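Local coordinates for uncharacterized protein BT9727_2919 (Bacillus thuringiensis serovar konkukian, PDB 3GGM) that is of unknown function but, as the N-terminal piece of an amidohydrolase 3 domain protein, probably belongs to a hydrolase acting on carbon-nitrogen bonds other than peptide bonds, at residues Asn2-Thr14 with Pro21-Ile33. Sequence-based numbering, arbitrary orientation.
Sequences NVPDMILYNGKIT and PEVSAIAITDGLI
Two antiparallel ladders, part of a beta hairpin of strands 12-14 and 22-29, join residues 6-8 to 26-28 and residues 13-14 to 22-23. M6 and L8 pair with I28 and I26; beyond the loop residues, I13 pairs with V23 and T14 with E22. The register shifts by two between the ladders, where G11 N donates to S24 O (2.9 Å) on a lone pair. A water bridges N10 N and S24 OG there. At the other end lies a classic beta bulge: D5 N and M6 N both donate to I28 O, in its carbonyl plane. D5 also accepts from D30 N through OD2 (2.6 Å), met 39° out of the carboxylate plane. This mixed N-terminal sheet is consistent with the small beta domain of amidohydrolases. Strand 6-9 also runs parallel to strand 50-53, and strand 22-29 antiparallel to strand 32-37. On the face of L8, I13 and I26, L8 CB and CD1 each lie 3.9 Å from I26 CG2. I13 CG1 stands anti to the carbonyl carbon (chi1 -47°), and its CD1 reaches across the register shift to I26 CG2 (4.0 Å). L8 packs on H69 of a second subunit. The opposite face carries I7, A27, T14 and E22. T14 OG1 donates to E22 OE2 (2.8 Å) on the syn side. E22 reaches it by bending at chi2 (-77°); its OE1 makes a long, weak ion pair with R58.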
loop_
_atom_site.group_PDB
_atom_site.type_symbol
_atom_site.label_atom_id
_atom_site.label_comp_id
_atom_site.label_asym_id
_atom_site.label_seq_id
_atom_site.Cartn_x
_atom_site.Cartn_y
_atom_site.Cartn_z
ATOM N N ASN A 2 26.214 15.353 12.306
ATOM C CA ASN A 2 25.087 14.819 11.542
ATOM C C ASN A 2 23.736 15.294 12.072
ATOM O O ASN A 2 23.322 14.915 13.168
ATOM C CB ASN A 2 25.112 13.290 11.570
ATOM C CG ASN A 2 26.478 12.723 11.241
ATOM O OD1 ASN A 2 27.035 12.997 10.178
ATOM N ND2 ASN A 2 27.024 11.924 12.154
ATOM N N VAL A 3 23.045 16.108 11.281
ATOM C CA VAL A 3 21.739 16.627 11.670
ATOM C C VAL A 3 20.682 16.167 10.667
ATOM O O VAL A 3 20.830 16.372 9.461
ATOM C CB VAL A 3 21.742 18.173 11.714
ATOM C CG1 VAL A 3 20.403 18.677 12.209
ATOM C CG2 VAL A 3 22.853 18.670 12.620
ATOM N N PRO A 4 19.603 15.532 11.152
ATOM C CA PRO A 4 18.545 15.061 10.250
ATOM C C PRO A 4 17.679 16.199 9.723
ATOM O O PRO A 4 17.522 17.225 10.384
ATOM C CB PRO A 4 17.748 14.098 11.127
ATOM C CG PRO A 4 17.855 14.733 12.484
ATOM C CD PRO A 4 19.326 15.128 12.543
ATOM N N ASP A 5 17.111 16.018 8.534
ATOM C CA ASP A 5 16.250 17.047 7.966
ATOM C C ASP A 5 14.840 16.907 8.515
ATOM O O ASP A 5 14.116 17.892 8.657
ATOM C CB ASP A 5 16.199 16.939 6.439
ATOM C CG ASP A 5 17.566 17.075 5.801
ATOM O OD1 ASP A 5 18.384 17.871 6.314
ATOM O OD2 ASP A 5 17.813 16.393 4.783
ATOM N N MET A 6 14.464 15.676 8.842
ATOM C CA MET A 6 13.128 15.399 9.349
ATOM C C MET A 6 13.153 14.335 10.440
ATOM O O MET A 6 13.957 13.409 10.393
ATOM C CB MET A 6 12.247 14.928 8.186
ATOM C CG MET A 6 10.945 14.261 8.590
ATOM S SD MET A 6 9.742 15.401 9.286
ATOM C CE MET A 6 9.205 16.244 7.761
ATOM N N ILE A 7 12.264 14.481 11.417
ATOM C CA ILE A 7 12.142 13.522 12.506
ATOM C C ILE A 7 10.663 13.309 12.803
ATOM O O ILE A 7 9.971 14.237 13.211
ATOM C CB ILE A 7 12.818 14.014 13.800
ATOM C CG1 ILE A 7 14.335 14.074 13.608
ATOM C CG2 ILE A 7 12.449 13.087 14.957
ATOM C CD1 ILE A 7 15.097 14.496 14.848
ATOM N N LEU A 8 10.176 12.098 12.553
ATOM C CA LEU A 8 8.787 11.780 12.837
ATOM C C LEU A 8 8.851 10.983 14.130
ATOM O O LEU A 8 9.588 10.000 14.206
ATOM C CB LEU A 8 8.178 10.923 11.728
ATOM C CG LEU A 8 8.052 11.522 10.322
ATOM C CD1 LEU A 8 9.399 11.477 9.615
ATOM C CD2 LEU A 8 7.041 10.718 9.525
ATOM N N TYR A 9 8.105 11.410 15.146
ATOM C CA TYR A 9 8.119 10.701 16.428
ATOM C C TYR A 9 6.729 10.488 17.021
ATOM O O TYR A 9 5.728 10.960 16.483
ATOM C CB TYR A 9 8.984 11.450 17.442
ATOM C CG TYR A 9 8.425 12.808 17.806
ATOM C CD1 TYR A 9 8.476 13.872 16.908
ATOM C CD2 TYR A 9 7.789 13.007 19.031
ATOM C CE1 TYR A 9 7.899 15.115 17.225
ATOM C CE2 TYR A 9 7.213 14.233 19.356
ATOM C CZ TYR A 9 7.269 15.280 18.453
ATOM O OH TYR A 9 6.682 16.481 18.787
ATOM N N ASN A 10 6.696 9.773 18.143
ATOM C CA ASN A 10 5.469 9.447 18.861
ATOM C C ASN A 10 4.447 8.714 17.991
ATOM O O ASN A 10 3.238 9.000 18.027
ATOM C CB ASN A 10 4.859 10.718 19.467
ATOM C CG ASN A 10 3.657 10.427 20.333
ATOM O OD1 ASN A 10 3.663 9.480 21.114
ATOM N ND2 ASN A 10 2.616 11.255 20.214
ATOM N N GLY A 11 4.947 7.746 17.222
ATOM C CA GLY A 11 4.090 6.963 16.350
ATOM C C GLY A 11 4.372 5.476 16.442
ATOM O O GLY A 11 4.993 5.003 17.398
ATOM N N LYS A 12 3.891 4.725 15.457
ATOM C CA LYS A 12 4.108 3.285 15.403
ATOM C C LYS A 12 4.747 3.069 14.045
ATOM O O LYS A 12 4.116 3.309 13.017
ATOM C CB LYS A 12 2.779 2.536 15.487
ATOM C CG LYS A 12 1.988 2.852 16.750
ATOM C CD LYS A 12 0.554 2.364 16.628
ATOM C CE LYS A 12 -0.254 2.711 17.867
ATOM N NZ LYS A 12 -1.678 2.275 17.737
ATOM N N ILE A 13 5.999 2.629 14.050
ATOM C CA ILE A 13 6.734 2.428 12.808
ATOM C C ILE A 13 7.377 1.041 12.713
ATOM O O ILE A 13 8.250 0.685 13.506
ATOM C CB ILE A 13 7.824 3.501 12.670
ATOM C CG1 ILE A 13 7.226 4.881 12.970
ATOM C CG2 ILE A 13 8.421 3.459 11.270
ATOM C CD1 ILE A 13 8.245 5.957 13.288
ATOM N N THR A 14 6.938 0.266 11.732
ATOM C CA THR A 14 7.477 -1.070 11.527
ATOM C C THR A 14 8.799 -1.044 10.772
ATOM O O THR A 14 8.936 -0.335 9.771
ATOM C CB THR A 14 6.492 -1.945 10.726
ATOM O OG1 THR A 14 5.278 -2.081 11.470
ATOM C CG2 THR A 14 7.095 -3.342 10.478
ATOM N N PRO A 21 11.765 -4.525 15.583
ATOM C CA PRO A 21 10.686 -4.509 14.589
ATOM C C PRO A 21 9.670 -3.376 14.700
ATOM O O PRO A 21 8.877 -3.154 13.776
ATOM C CB PRO A 21 10.040 -5.881 14.771
ATOM C CG PRO A 21 10.184 -6.106 16.247
ATOM C CD PRO A 21 11.595 -5.653 16.522
ATOM N N GLU A 22 9.679 -2.669 15.823
ATOM C CA GLU A 22 8.742 -1.567 16.020
ATOM C C GLU A 22 9.394 -0.436 16.806
ATOM O O GLU A 22 9.935 -0.661 17.885
ATOM C CB GLU A 22 7.505 -2.061 16.776
ATOM C CG GLU A 22 6.783 -3.239 16.119
ATOM C CD GLU A 22 5.929 -2.825 14.922
ATOM O OE1 GLU A 22 4.970 -2.044 15.118
ATOM O OE2 GLU A 22 6.207 -3.282 13.790
ATOM N N VAL A 23 9.361 0.774 16.249
ATOM C CA VAL A 23 9.925 1.942 16.919
ATOM C C VAL A 23 8.849 3.017 16.907
ATOM O O VAL A 23 7.831 2.865 16.215
ATOM C CB VAL A 23 11.178 2.475 16.187
ATOM C CG1 VAL A 23 12.292 1.421 16.226
ATOM C CG2 VAL A 23 10.822 2.830 14.737
ATOM N N SER A 24 9.048 4.086 17.673
ATOM C CA SER A 24 8.055 5.160 17.703
ATOM C C SER A 24 8.552 6.410 16.995
ATOM O O SER A 24 7.809 7.369 16.827
ATOM C CB SER A 24 7.689 5.521 19.145
ATOM O OG SER A 24 8.813 6.010 19.865
ATOM N N ALA A 25 9.813 6.404 16.583
ATOM C CA ALA A 25 10.371 7.576 15.930
ATOM C C ALA A 25 11.417 7.217 14.889
ATOM O O ALA A 25 12.150 6.252 15.041
ATOM C CB ALA A 25 10.984 8.486 16.963
ATOM N N ILE A 26 11.488 8.022 13.839
ATOM C CA ILE A 26 12.454 7.782 12.784
ATOM C C ILE A 26 13.059 9.116 12.361
ATOM O O ILE A 26 12.381 10.148 12.392
ATOM C CB ILE A 26 11.763 7.103 11.576
ATOM C CG1 ILE A 26 12.784 6.738 10.506
ATOM C CG2 ILE A 26 10.723 8.034 10.987
ATOM C CD1 ILE A 26 12.165 5.998 9.333
ATOM N N ALA A 27 14.337 9.095 11.986
ATOM C CA ALA A 27 15.031 10.303 11.541
ATOM C C ALA A 27 15.439 10.117 10.084
ATOM O O ALA A 27 15.934 9.049 9.699
ATOM C CB ALA A 27 16.276 10.573 12.408
ATOM N N ILE A 28 15.235 11.164 9.293
ATOM C CA ILE A 28 15.546 11.144 7.867
ATOM C C ILE A 28 16.489 12.282 7.514
ATOM O O ILE A 28 16.251 13.435 7.885
ATOM C CB ILE A 28 14.257 11.299 7.020
ATOM C CG1 ILE A 28 13.288 10.160 7.343
ATOM C CG2 ILE A 28 14.596 11.325 5.517
ATOM C CD1 ILE A 28 11.935 10.303 6.669
ATOM N N THR A 29 17.565 11.949 6.802
ATOM C CA THR A 29 18.545 12.941 6.373
ATOM C C THR A 29 18.673 12.799 4.863
ATOM O O THR A 29 19.066 11.748 4.358
ATOM C CB THR A 29 19.894 12.701 7.058
ATOM O OG1 THR A 29 19.690 12.659 8.477
ATOM C CG2 THR A 29 20.877 13.825 6.725
ATOM N N ASP A 30 18.334 13.875 4.159
ATOM C CA ASP A 30 18.319 13.905 2.700
ATOM C C ASP A 30 17.820 12.486 2.447
ATOM O O ASP A 30 18.596 11.529 2.484
ATOM C CB ASP A 30 19.553 13.218 2.091
ATOM C CG ASP A 30 20.843 14.000 2.335
ATOM O OD1 ASP A 30 20.791 15.250 2.368
ATOM O OD2 ASP A 30 21.914 13.368 2.482
ATOM N N GLY A 31 16.533 12.355 2.154
ATOM C CA GLY A 31 15.973 11.047 1.877
ATOM C C GLY A 31 16.212 9.623 2.315
ATOM O O GLY A 31 15.559 8.693 1.838
ATOM N N LEU A 32 17.163 9.459 3.230
ATOM C CA LEU A 32 17.533 8.150 3.749
ATOM C C LEU A 32 17.368 8.116 5.270
ATOM O O LEU A 32 17.613 9.116 5.949
ATOM C CB LEU A 32 18.994 7.851 3.402
ATOM C CG LEU A 32 19.462 8.067 1.957
ATOM C CD1 LEU A 32 20.966 7.788 1.862
ATOM C CD2 LEU A 32 18.692 7.157 1.014
ATOM N N ILE A 33 16.965 6.966 5.802
ATOM C CA ILE A 33 16.791 6.833 7.244
ATOM C C ILE A 33 18.157 6.878 7.926
ATOM O O ILE A 33 19.036 6.082 7.612
ATOM C CB ILE A 33 16.098 5.511 7.606
ATOM C CG1 ILE A 33 14.841 5.335 6.753
ATOM C CG2 ILE A 33 15.732 5.508 9.082
ATOM C CD1 ILE A 33 13.883 6.503 6.810
HETATM O O HOH W 1 20.463 17.781 4.525
HETATM O O HOH W 2 8.702 8.840 19.971
#